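Long-range contact in tRNA (Adenine(22)-N(1))-methyltransferase (PDB 6QE6), which probably methylates N1 of adenine 22 in tRNA, and binds the cofactor product S-adenosyl-L-homocysteine: residues 30-44 with 52-66. Sequence-based numbering, arbitrary orientation.
Unlike the reference sequence in segment 30-44: Ala-38 (reference Thr). With SAH (S-adenosyl-L-homocysteine), chain C.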
ATOM      1  N   ALA A  30      -4.294  -2.587  10.164  1.00 33.38           N
ATOM      2  CA  ALA A  30      -5.201  -3.447  10.920  1.00 28.96           C
ATOM      3  C   ALA A  30      -6.508  -2.738  11.264  1.00 35.66           C
ATOM      4  O   ALA A  30      -7.559  -3.390  11.340  1.00 34.11           O
ATOM      5  CB  ALA A  30      -4.510  -3.951  12.188  1.00 34.77           C
ATOM      6  N   LYS A  31      -6.478  -1.413  11.455  1.00 30.64           N
ATOM      7  CA  LYS A  31      -7.713  -0.690  11.757  1.00 31.97           C
ATOM      8  C   LYS A  31      -8.735  -0.797  10.631  1.00 33.16           C
ATOM      9  O   LYS A  31      -9.942  -0.737  10.886  1.00 32.44           O
ATOM     10  CB  LYS A  31      -7.414   0.780  12.048  1.00 28.35           C
ATOM     11  CG  LYS A  31      -6.521   0.973  13.240  1.00 39.01           C
ATOM     12  CD  LYS A  31      -6.731   2.326  13.868  1.00 40.95           C
ATOM     13  CE  LYS A  31      -5.669   2.549  14.887  1.00 41.27           C
ATOM     14  NZ  LYS A  31      -4.394   2.398  14.156  1.00 48.52           N
ATOM     15  N   LEU A  32      -8.283  -0.955   9.389  1.00 32.60           N
ATOM     16  CA  LEU A  32      -9.184  -1.011   8.244  1.00 33.65           C
ATOM     17  C   LEU A  32      -9.835  -2.380   8.043  1.00 33.70           C
ATOM     18  O   LEU A  32     -10.658  -2.520   7.131  1.00 35.83           O
ATOM     19  CB  LEU A  32      -8.427  -0.612   6.968  1.00 28.62           C
ATOM     20  CG  LEU A  32      -7.734   0.752   7.030  1.00 35.32           C
ATOM     21  CD1 LEU A  32      -6.734   0.999   5.891  1.00 30.31           C
ATOM     22  CD2 LEU A  32      -8.792   1.851   7.090  1.00 33.28           C
ATOM     23  N   ILE A  33      -9.486  -3.385   8.842  1.00 31.92           N
ATOM     24  CA  ILE A  33      -9.891  -4.768   8.588  1.00 36.34           C
ATOM     25  C   ILE A  33     -10.748  -5.260   9.742  1.00 39.77           C
ATOM     26  O   ILE A  33     -10.272  -5.356  10.887  1.00 36.14           O
ATOM     27  CB  ILE A  33      -8.691  -5.707   8.402  1.00 30.91           C
ATOM     28  CG1 ILE A  33      -7.851  -5.269   7.219  1.00 27.21           C
ATOM     29  CG2 ILE A  33      -9.182  -7.140   8.219  1.00 32.19           C
ATOM     30  CD1 ILE A  33      -6.766  -6.233   6.891  1.00 25.94           C
ATOM     31  N   ASN A  34     -11.997  -5.603   9.435  1.00 38.09           N
ATOM     32  CA  ASN A  34     -12.913  -6.122  10.435  1.00 38.54           C
ATOM     33  C   ASN A  34     -13.881  -7.090   9.773  1.00 36.01           C
ATOM     34  O   ASN A  34     -14.152  -6.994   8.573  1.00 39.50           O
ATOM     35  CB  ASN A  34     -13.665  -4.983  11.128  1.00 40.85           C
ATOM     36  CG  ASN A  34     -12.737  -4.077  11.924  1.00 43.20           C
ATOM     37  OD1 ASN A  34     -12.324  -4.424  13.025  1.00 40.90           O
ATOM     38  ND2 ASN A  34     -12.404  -2.914  11.367  1.00 41.22           N
ATOM     39  N   ASN A  35     -14.377  -8.042  10.563  1.00 36.97           N
ATOM     40  CA  ASN A  35     -15.485  -8.897  10.152  1.00 39.42           C
ATOM     41  C   ASN A  35     -15.199  -9.591   8.831  1.00 37.09           C
ATOM     42  O   ASN A  35     -16.079  -9.704   7.984  1.00 38.93           O
ATOM     43  CB  ASN A  35     -16.788  -8.097  10.047  1.00 35.14           C
ATOM     44  CG  ASN A  35     -17.133  -7.411  11.340  1.00 48.62           C
ATOM     45  OD1 ASN A  35     -17.131  -8.037  12.407  1.00 57.64           O
ATOM     46  ND2 ASN A  35     -17.397  -6.109  11.271  1.00 56.00           N
ATOM     47  N   SER A  36     -13.959 -10.036   8.647  1.00 32.52           N
ATOM     48  CA  SER A  36     -13.532 -10.651   7.398  1.00 35.40           C
ATOM     49  C   SER A  36     -13.493 -12.158   7.543  1.00 33.35           C
ATOM     50  O   SER A  36     -13.270 -12.680   8.632  1.00 29.78           O
ATOM     51  CB  SER A  36     -12.153 -10.149   6.974  1.00 31.39           C
ATOM     52  OG  SER A  36     -12.236  -8.780   6.647  1.00 38.10           O
ATOM     53  N   THR A  37     -13.704 -12.855   6.428  1.00 31.52           N
ATOM     54  CA  THR A  37     -13.535 -14.301   6.449  1.00 32.00           C
ATOM     55  C   THR A  37     -12.072 -14.684   6.243  1.00 34.11           C
ATOM     56  O   THR A  37     -11.480 -15.382   7.075  1.00 34.98           O
ATOM     57  CB  THR A  37     -14.439 -14.961   5.399  1.00 30.18           C
ATOM     58  OG1 THR A  37     -15.798 -14.894   5.844  1.00 35.12           O
ATOM     59  CG2 THR A  37     -14.069 -16.414   5.212  1.00 26.42           C
ATOM     60  N   ALA A  38     -11.464 -14.218   5.151  1.00 35.45           N
ATOM     61  CA  ALA A  38     -10.100 -14.599   4.804  1.00 34.01           C
ATOM     62  C   ALA A  38      -9.343 -13.387   4.280  1.00 33.69           C
ATOM     63  O   ALA A  38      -9.866 -12.625   3.463  1.00 36.66           O
ATOM     64  CB  ALA A  38     -10.082 -15.724   3.756  1.00 26.16           C
ATOM     65  N   ILE A  39      -8.109 -13.213   4.751  1.00 30.53           N
ATOM     66  CA  ILE A  39      -7.217 -12.186   4.226  1.00 31.71           C
ATOM     67  C   ILE A  39      -5.923 -12.853   3.780  1.00 30.58           C
ATOM     68  O   ILE A  39      -5.574 -13.945   4.229  1.00 33.48           O
ATOM     69  CB  ILE A  39      -6.938 -11.064   5.255  1.00 31.50           C
ATOM     70  CG1 ILE A  39      -6.126 -11.590   6.463  1.00 27.78           C
ATOM     71  CG2 ILE A  39      -8.256 -10.383   5.692  1.00 26.11           C
ATOM     72  CD1 ILE A  39      -4.597 -11.427   6.335  1.00 22.23           C
ATOM     73  N   ALA A  40      -5.196 -12.180   2.892  1.00 27.19           N
ATOM     74  CA  ALA A  40      -3.878 -12.651   2.485  1.00 30.93           C
ATOM     75  C   ALA A  40      -2.857 -11.531   2.669  1.00 30.80           C
ATOM     76  O   ALA A  40      -3.029 -10.433   2.133  1.00 33.10           O
ATOM     77  CB  ALA A  40      -3.889 -13.151   1.041  1.00 28.81           C
ATOM     78  N   ASP A  41      -1.802 -11.802   3.431  1.00 33.22           N
ATOM     79  CA  ASP A  41      -0.701 -10.860   3.610  1.00 30.95           C
ATOM     80  C   ASP A  41       0.392 -11.239   2.620  1.00 34.61           C
ATOM     81  O   ASP A  41       0.971 -12.326   2.712  1.00 36.00           O
ATOM     82  CB  ASP A  41      -0.189 -10.889   5.049  1.00 32.42           C
ATOM     83  CG  ASP A  41       0.732  -9.713   5.387  1.00 37.20           C
ATOM     84  OD1 ASP A  41       0.779  -8.695   4.638  1.00 35.67           O
ATOM     85  OD2 ASP A  41       1.399  -9.815   6.441  1.00 35.62           O
ATOM     86  N   ILE A  42       0.657 -10.361   1.661  1.00 33.14           N
ATOM     87  CA  ILE A  42       1.706 -10.590   0.679  1.00 31.41           C
ATOM     88  C   ILE A  42       3.000  -9.977   1.185  1.00 32.96           C
ATOM     89  O   ILE A  42       3.053  -8.777   1.484  1.00 37.09           O
ATOM     90  CB  ILE A  42       1.320 -10.003  -0.682  1.00 30.83           C
ATOM     91  CG1 ILE A  42      -0.099 -10.420  -1.055  1.00 30.84           C
ATOM     92  CG2 ILE A  42       2.341 -10.422  -1.726  1.00 29.34           C
ATOM     93  CD1 ILE A  42      -0.301 -11.944  -1.109  1.00 34.21           C
ATOM     94  N   GLY A  43       4.058 -10.782   1.237  1.00 33.28           N
ATOM     95  CA  GLY A  43       5.303 -10.324   1.837  1.00 36.15           C
ATOM     96  C   GLY A  43       5.249 -10.293   3.351  1.00 35.09           C
ATOM     97  O   GLY A  43       5.696  -9.319   3.977  1.00 36.75           O
ATOM     98  N   THR A  44       4.718 -11.348   3.959  1.00 33.51           N
ATOM     99  CA  THR A  44       4.315 -11.315   5.356  1.00 40.25           C
ATOM    100  C   THR A  44       5.495 -11.328   6.315  1.00 35.30           C
ATOM    101  O   THR A  44       5.314 -11.010   7.495  1.00 40.58           O
ATOM    102  CB  THR A  44       3.393 -12.507   5.651  1.00 36.44           C
ATOM    103  OG1 THR A  44       2.760 -12.317   6.915  1.00 36.31           O
ATOM    104  CG2 THR A  44       4.183 -13.803   5.680  1.00 29.63           C
ATOM    105  N   TYR A  52      -1.827 -11.009  14.490  1.00 33.67           N
ATOM    106  CA  TYR A  52      -2.620  -9.980  15.161  1.00 34.06           C
ATOM    107  C   TYR A  52      -4.082 -10.018  14.716  1.00 38.40           C
ATOM    108  O   TYR A  52      -4.999  -9.994  15.551  1.00 34.23           O
ATOM    109  CB  TYR A  52      -2.027  -8.598  14.889  1.00 32.71           C
ATOM    110  CG  TYR A  52      -2.804  -7.476  15.531  1.00 35.38           C
ATOM    111  CD1 TYR A  52      -2.446  -7.008  16.795  1.00 34.66           C
ATOM    112  CD2 TYR A  52      -3.902  -6.884  14.886  1.00 34.18           C
ATOM    113  CE1 TYR A  52      -3.143  -5.983  17.417  1.00 38.89           C
ATOM    114  CE2 TYR A  52      -4.623  -5.846  15.502  1.00 38.12           C
ATOM    115  CZ  TYR A  52      -4.226  -5.400  16.775  1.00 45.44           C
ATOM    116  OH  TYR A  52      -4.891  -4.378  17.422  1.00 41.70           O
ATOM    117  N   LEU A  53      -4.315 -10.060  13.393  1.00 32.12           N
ATOM    118  CA  LEU A  53      -5.674 -10.008  12.858  1.00 37.70           C
ATOM    119  C   LEU A  53      -6.503 -11.204  13.314  1.00 33.76           C
ATOM    120  O   LEU A  53      -7.688 -11.062  13.639  1.00 30.21           O
ATOM    121  CB  LEU A  53      -5.636  -9.943  11.332  1.00 34.80           C
ATOM    122  CG  LEU A  53      -5.122  -8.655  10.689  1.00 33.56           C
ATOM    123  CD1 LEU A  53      -4.966  -8.879   9.211  1.00 24.88           C
ATOM    124  CD2 LEU A  53      -6.076  -7.508  10.956  1.00 35.63           C
ATOM    125  N   VAL A  54      -5.899 -12.389  13.342  1.00 33.56           N
ATOM    126  CA  VAL A  54      -6.633 -13.558  13.814  1.00 40.28           C
ATOM    127  C   VAL A  54      -6.882 -13.466  15.319  1.00 37.25           C
ATOM    128  O   VAL A  54      -7.990 -13.730  15.794  1.00 36.12           O
ATOM    129  CB  VAL A  54      -5.885 -14.844  13.428  1.00 38.92           C
ATOM    130  CG1 VAL A  54      -6.366 -16.018  14.279  1.00 35.09           C
ATOM    131  CG2 VAL A  54      -6.097 -15.125  11.946  1.00 37.75           C
ATOM    132  N   GLN A  55      -5.869 -13.056  16.088  1.00 38.61           N
ATOM    133  CA  GLN A  55      -6.037 -12.942  17.536  1.00 38.78           C
ATOM    134  C   GLN A  55      -7.155 -11.976  17.905  1.00 38.42           C
ATOM    135  O   GLN A  55      -7.860 -12.197  18.890  1.00 35.04           O
ATOM    136  CB  GLN A  55      -4.728 -12.504  18.191  1.00 37.25           C
ATOM    137  CG  GLN A  55      -3.697 -13.619  18.265  1.00 40.49           C
ATOM    138  CD  GLN A  55      -2.423 -13.208  18.971  1.00 47.59           C
ATOM    139  OE1 GLN A  55      -1.936 -12.087  18.802  1.00 53.10           O
ATOM    140  NE2 GLN A  55      -1.858 -14.127  19.751  1.00 50.04           N
ATOM    141  N   ASN A  56      -7.350 -10.912  17.134  1.00 42.95           N
ATOM    142  CA  ASN A  56      -8.372  -9.927  17.459  1.00 42.30           C
ATOM    143  C   ASN A  56      -9.671 -10.147  16.694  1.00 37.91           C
ATOM    144  O   ASN A  56     -10.544  -9.274  16.703  1.00 42.61           O
ATOM    145  CB  ASN A  56      -7.831  -8.520  17.227  1.00 39.63           C
ATOM    146  CG  ASN A  56      -6.832  -8.108  18.300  1.00 46.41           C
ATOM    147  OD1 ASN A  56      -7.119  -7.255  19.143  1.00 52.63           O
ATOM    148  ND2 ASN A  56      -5.658  -8.730  18.284  1.00 44.62           N
ATOM    149  N   ASN A  57      -9.832 -11.310  16.068  1.00 37.57           N
ATOM    150  CA  ASN A  57     -11.086 -11.692  15.419  1.00 43.00           C
ATOM    151  C   ASN A  57     -11.475 -10.715  14.302  1.00 41.87           C
ATOM    152  O   ASN A  57     -12.658 -10.521  14.004  1.00 42.12           O
ATOM    153  CB  ASN A  57     -12.217 -11.838  16.450  1.00 42.06           C
ATOM    154  CG  ASN A  57     -11.742 -12.493  17.755  1.00 53.78           C
ATOM    155  OD1 ASN A  57     -11.300 -13.652  17.766  1.00 57.43           O
ATOM    156  ND2 ASN A  57     -11.830 -11.751  18.859  1.00 50.70           N
ATOM    157  N   LYS A  58     -10.479 -10.083  13.673  1.00 36.29           N
ATOM    158  CA  LYS A  58     -10.745  -9.278  12.491  1.00 33.25           C
ATOM    159  C   LYS A  58     -10.875 -10.151  11.251  1.00 35.72           C
ATOM    160  O   LYS A  58     -11.617  -9.812  10.323  1.00 35.19           O
ATOM    161  CB  LYS A  58      -9.644  -8.232  12.326  1.00 33.70           C
ATOM    162  CG  LYS A  58      -9.709  -7.160  13.408  1.00 34.07           C
ATOM    163  CD  LYS A  58      -8.437  -6.352  13.519  1.00 33.88           C
ATOM    164  CE  LYS A  58      -8.724  -5.006  14.144  1.00 33.69           C
ATOM    165  NZ  LYS A  58      -9.385  -4.091  13.176  1.00 33.40           N
ATOM    166  N   THR A  59     -10.183 -11.277  11.223  1.00 34.79           N
ATOM    167  CA  THR A  59     -10.339 -12.254  10.162  1.00 36.03           C
ATOM    168  C   THR A  59     -10.455 -13.635  10.796  1.00 35.06           C
ATOM    169  O   THR A  59      -9.953 -13.873  11.898  1.00 33.53           O
ATOM    170  CB  THR A  59      -9.155 -12.188   9.161  1.00 33.00           C
ATOM    171  OG1 THR A  59      -9.445 -12.984   8.009  1.00 33.74           O
ATOM    172  CG2 THR A  59      -7.895 -12.692   9.783  1.00 27.44           C
ATOM    173  N   LYS A  60     -11.155 -14.538  10.101  1.00 39.77           N
ATOM    174  CA  LYS A  60     -11.297 -15.910  10.579  1.00 33.13           C
ATOM    175  C   LYS A  60     -10.087 -16.744  10.191  1.00 33.06           C
ATOM    176  O   LYS A  60      -9.613 -17.563  10.987  1.00 38.67           O
ATOM    177  CB  LYS A  60     -12.582 -16.544  10.032  1.00 34.40           C
ATOM    178  CG  LYS A  60     -13.872 -15.865  10.452  1.00 33.74           C
ATOM    179  CD  LYS A  60     -14.169 -16.081  11.932  1.00 38.14           C
ATOM    180  CE  LYS A  60     -15.551 -15.541  12.311  1.00 41.83           C
ATOM    181  NZ  LYS A  60     -15.806 -15.736  13.760  1.00 50.17           N
ATOM    182  N   ILE A  61      -9.580 -16.568   8.971  1.00 33.11           N
ATOM    183  CA  ILE A  61      -8.334 -17.205   8.567  1.00 34.35           C
ATOM    184  C   ILE A  61      -7.433 -16.192   7.857  1.00 35.34           C
ATOM    185  O   ILE A  61      -7.859 -15.106   7.445  1.00 32.49           O
ATOM    186  CB  ILE A  61      -8.568 -18.449   7.676  1.00 35.50           C
ATOM    187  CG1 ILE A  61      -9.136 -18.061   6.319  1.00 30.56           C
ATOM    188  CG2 ILE A  61      -9.459 -19.473   8.376  1.00 33.25           C
ATOM    189  CD1 ILE A  61      -8.793 -19.073   5.243  1.00 35.37           C
ATOM    190  N   ALA A  62      -6.159 -16.554   7.733  1.00 30.47           N
ATOM    191  CA  ALA A  62      -5.207 -15.712   7.028  1.00 32.78           C
ATOM    192  C   ALA A  62      -4.254 -16.576   6.217  1.00 33.48           C
ATOM    193  O   ALA A  62      -3.813 -17.639   6.668  1.00 30.33           O
ATOM    194  CB  ALA A  62      -4.407 -14.814   7.989  1.00 29.09           C
ATOM    195  N   TYR A  63      -3.966 -16.118   5.011  1.00 31.66           N
ATOM    196  CA  TYR A  63      -2.873 -16.636   4.200  1.00 36.40           C
ATOM    197  C   TYR A  63      -1.641 -15.750   4.399  1.00 32.71           C
ATOM    198  O   TYR A  63      -1.681 -14.549   4.105  1.00 36.20           O
ATOM    199  CB  TYR A  63      -3.290 -16.672   2.731  1.00 28.02           C
ATOM    200  CG  TYR A  63      -4.469 -17.563   2.483  1.00 30.69           C
ATOM    201  CD1 TYR A  63      -4.385 -18.944   2.659  1.00 36.25           C
ATOM    202  CD2 TYR A  63      -5.666 -17.035   2.069  1.00 30.34           C
ATOM    203  CE1 TYR A  63      -5.489 -19.762   2.422  1.00 34.32           C
ATOM    204  CE2 TYR A  63      -6.756 -17.836   1.830  1.00 36.73           C
ATOM    205  CZ  TYR A  63      -6.673 -19.189   2.001  1.00 32.24           C
ATOM    206  OH  TYR A  63      -7.803 -19.944   1.744  1.00 42.12           O
ATOM    207  N   ALA A  64      -0.559 -16.330   4.896  1.00 33.06           N
ATOM    208  CA  ALA A  64       0.667 -15.586   5.201  1.00 35.21           C
ATOM    209  C   ALA A  64       1.710 -15.952   4.148  1.00 37.14           C
ATOM    210  O   ALA A  64       2.343 -17.008   4.232  1.00 39.13           O
ATOM    211  CB  ALA A  64       1.152 -15.888   6.612  1.00 30.87           C
ATOM    212  N   CYS A  65       1.888 -15.072   3.165  1.00 33.67           N
ATOM    213  CA  CYS A  65       2.582 -15.387   1.922  1.00 33.53           C
ATOM    214  C   CYS A  65       3.909 -14.655   1.827  1.00 35.93           C
ATOM    215  O   CYS A  65       4.026 -13.495   2.230  1.00 36.71           O
ATOM    216  CB  CYS A  65       1.739 -15.006   0.700  1.00 35.25           C
ATOM    217  SG  CYS A  65      -0.039 -15.302   0.888  1.00 47.09           S
ATOM    218  N   ASP A  66       4.893 -15.329   1.251  1.00 34.24           N
ATOM    219  CA  ASP A  66       6.174 -14.715   0.975  1.00 35.15           C
ATOM    220  C   ASP A  66       6.805 -15.385  -0.240  1.00 37.01           C
ATOM    221  O   ASP A  66       6.581 -16.565  -0.521  1.00 37.46           O
ATOM    222  CB  ASP A  66       7.104 -14.788   2.190  1.00 36.88           C
ATOM    223  CG  ASP A  66       8.136 -13.665   2.196  1.00 41.12           C
ATOM    224  OD1 ASP A  66       8.920 -13.581   1.226  1.00 40.40           O
ATOM    225  OD2 ASP A  66       8.151 -12.849   3.145  1.00 42.94           O
TER
HETATM  226  N   SAH C 301       5.066  -7.182   5.680  1.00 38.94           N
HETATM  227  CA  SAH C 301       6.122  -6.736   6.583  1.00 46.14           C
HETATM  228  CB  SAH C 301       7.505  -7.095   6.021  1.00 44.47           C
HETATM  229  CG  SAH C 301       7.940  -6.383   4.739  1.00 42.47           C
HETATM  230  SD  SAH C 301       9.644  -6.796   4.280  1.00 43.17           S
HETATM  231  C   SAH C 301       6.037  -5.231   6.850  1.00 51.39           C
HETATM  232  O   SAH C 301       5.423  -4.484   6.080  1.00 51.09           O
HETATM  233  OXT SAH C 301       6.584  -4.724   7.836  1.00 50.53           O
HETATM  234  C5' SAH C 301       9.140  -7.256   2.606  1.00 38.65           C
HETATM  235  C4' SAH C 301       8.835  -8.746   2.490  1.00 38.42           C
HETATM  236  O4' SAH C 301       8.233  -8.995   1.242  1.00 35.97           O
HETATM  237  C3' SAH C 301      10.088  -9.602   2.524  1.00 38.23           C
HETATM  238  O3' SAH C 301       9.927 -10.628   3.477  1.00 41.27           O
HETATM  239  C2' SAH C 301      10.192 -10.204   1.133  1.00 39.93           C
HETATM  240  O2' SAH C 301      10.674 -11.517   1.225  1.00 40.22           O
HETATM  241  C1' SAH C 301       8.761 -10.153   0.648  1.00 34.80           C
HETATM  242  N9  SAH C 301       8.634 -10.014  -0.803  1.00 36.12           N
HETATM  243  C8  SAH C 301       9.410  -9.262  -1.638  1.00 35.71           C
HETATM  244  N7  SAH C 301       8.927  -9.411  -2.901  1.00 30.92           N
HETATM  245  C5  SAH C 301       7.868 -10.229  -2.875  1.00 30.59           C
HETATM  246  C6  SAH C 301       7.034 -10.707  -3.873  1.00 35.55           C
HETATM  247  N6  SAH C 301       7.214 -10.352  -5.143  1.00 33.22           N
HETATM  248  N1  SAH C 301       6.011 -11.563  -3.531  1.00 32.47           N
HETATM  249  C2  SAH C 301       5.812 -11.934  -2.216  1.00 32.92           C
HETATM  250  N3  SAH C 301       6.654 -11.450  -1.237  1.00 34.55           N
HETATM  251  C4  SAH C 301       7.664 -10.612  -1.563  1.00 30.52           C
HETATM  252  O   HOH W   1     -13.995 -12.337  11.789  1.00 38.97           O
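Tyr-63 N gives to Ile-39 O (2.8 Å), Asp-41 N to Tyr-63 O, and Cys-65 N to Asp-41 O, the alternating bonds of parallel strands 38-42 and 61-66. Where the first strand ends, Thr-44 N donates to Cys-65 O at 2.8 Å, and Gly-43 N adds a weak bond to the same oxygen.

Lys-58 makes the polar grip at the other end. Its chain runs alongside Asn-34 and bends at its last torsion (chi4 -76°), which brings NZ to Ala-30 O (2.7 Å), Ile-33 O and Asn-34 OD1. Ile-33 N and Lys-58 NZ approach Ala-30 O from opposite faces of its carbonyl plane, and the long, flexible ammonium arm suits carbonyls gathered where helix 24-31 ends.

Apolar side chains fill the space between helix 48-55 and the sheet. Leu-53 CD1 touches Ile-39 CD1 (3.9 Å), and the Leu-53 side chain crosses that of Ile-33 at about a right angle, while small Ala-62 accommodates Ile-39 CD1. On the opposite sheet face Ala-40 CB rests on Tyr-63 CB (4.0 Å), near the ring plane.

The paired carboxylate oxygens of Asp-66 suit adjacent ribose hydroxyls of S-adenosyl-L-homocysteine: OD1 accepts from O2' (2.7 Å), OD2 from O3' (2.9 Å). Gly-43 O accepts from its amino group; phi there is positive (76°), and a CB would clash with ribose O4'. In this beta-alpha-beta unit of a Rossmann-like methyltransferase, parallel pairing thus lets one cofactor product bridge the C-terminal ends of both strands.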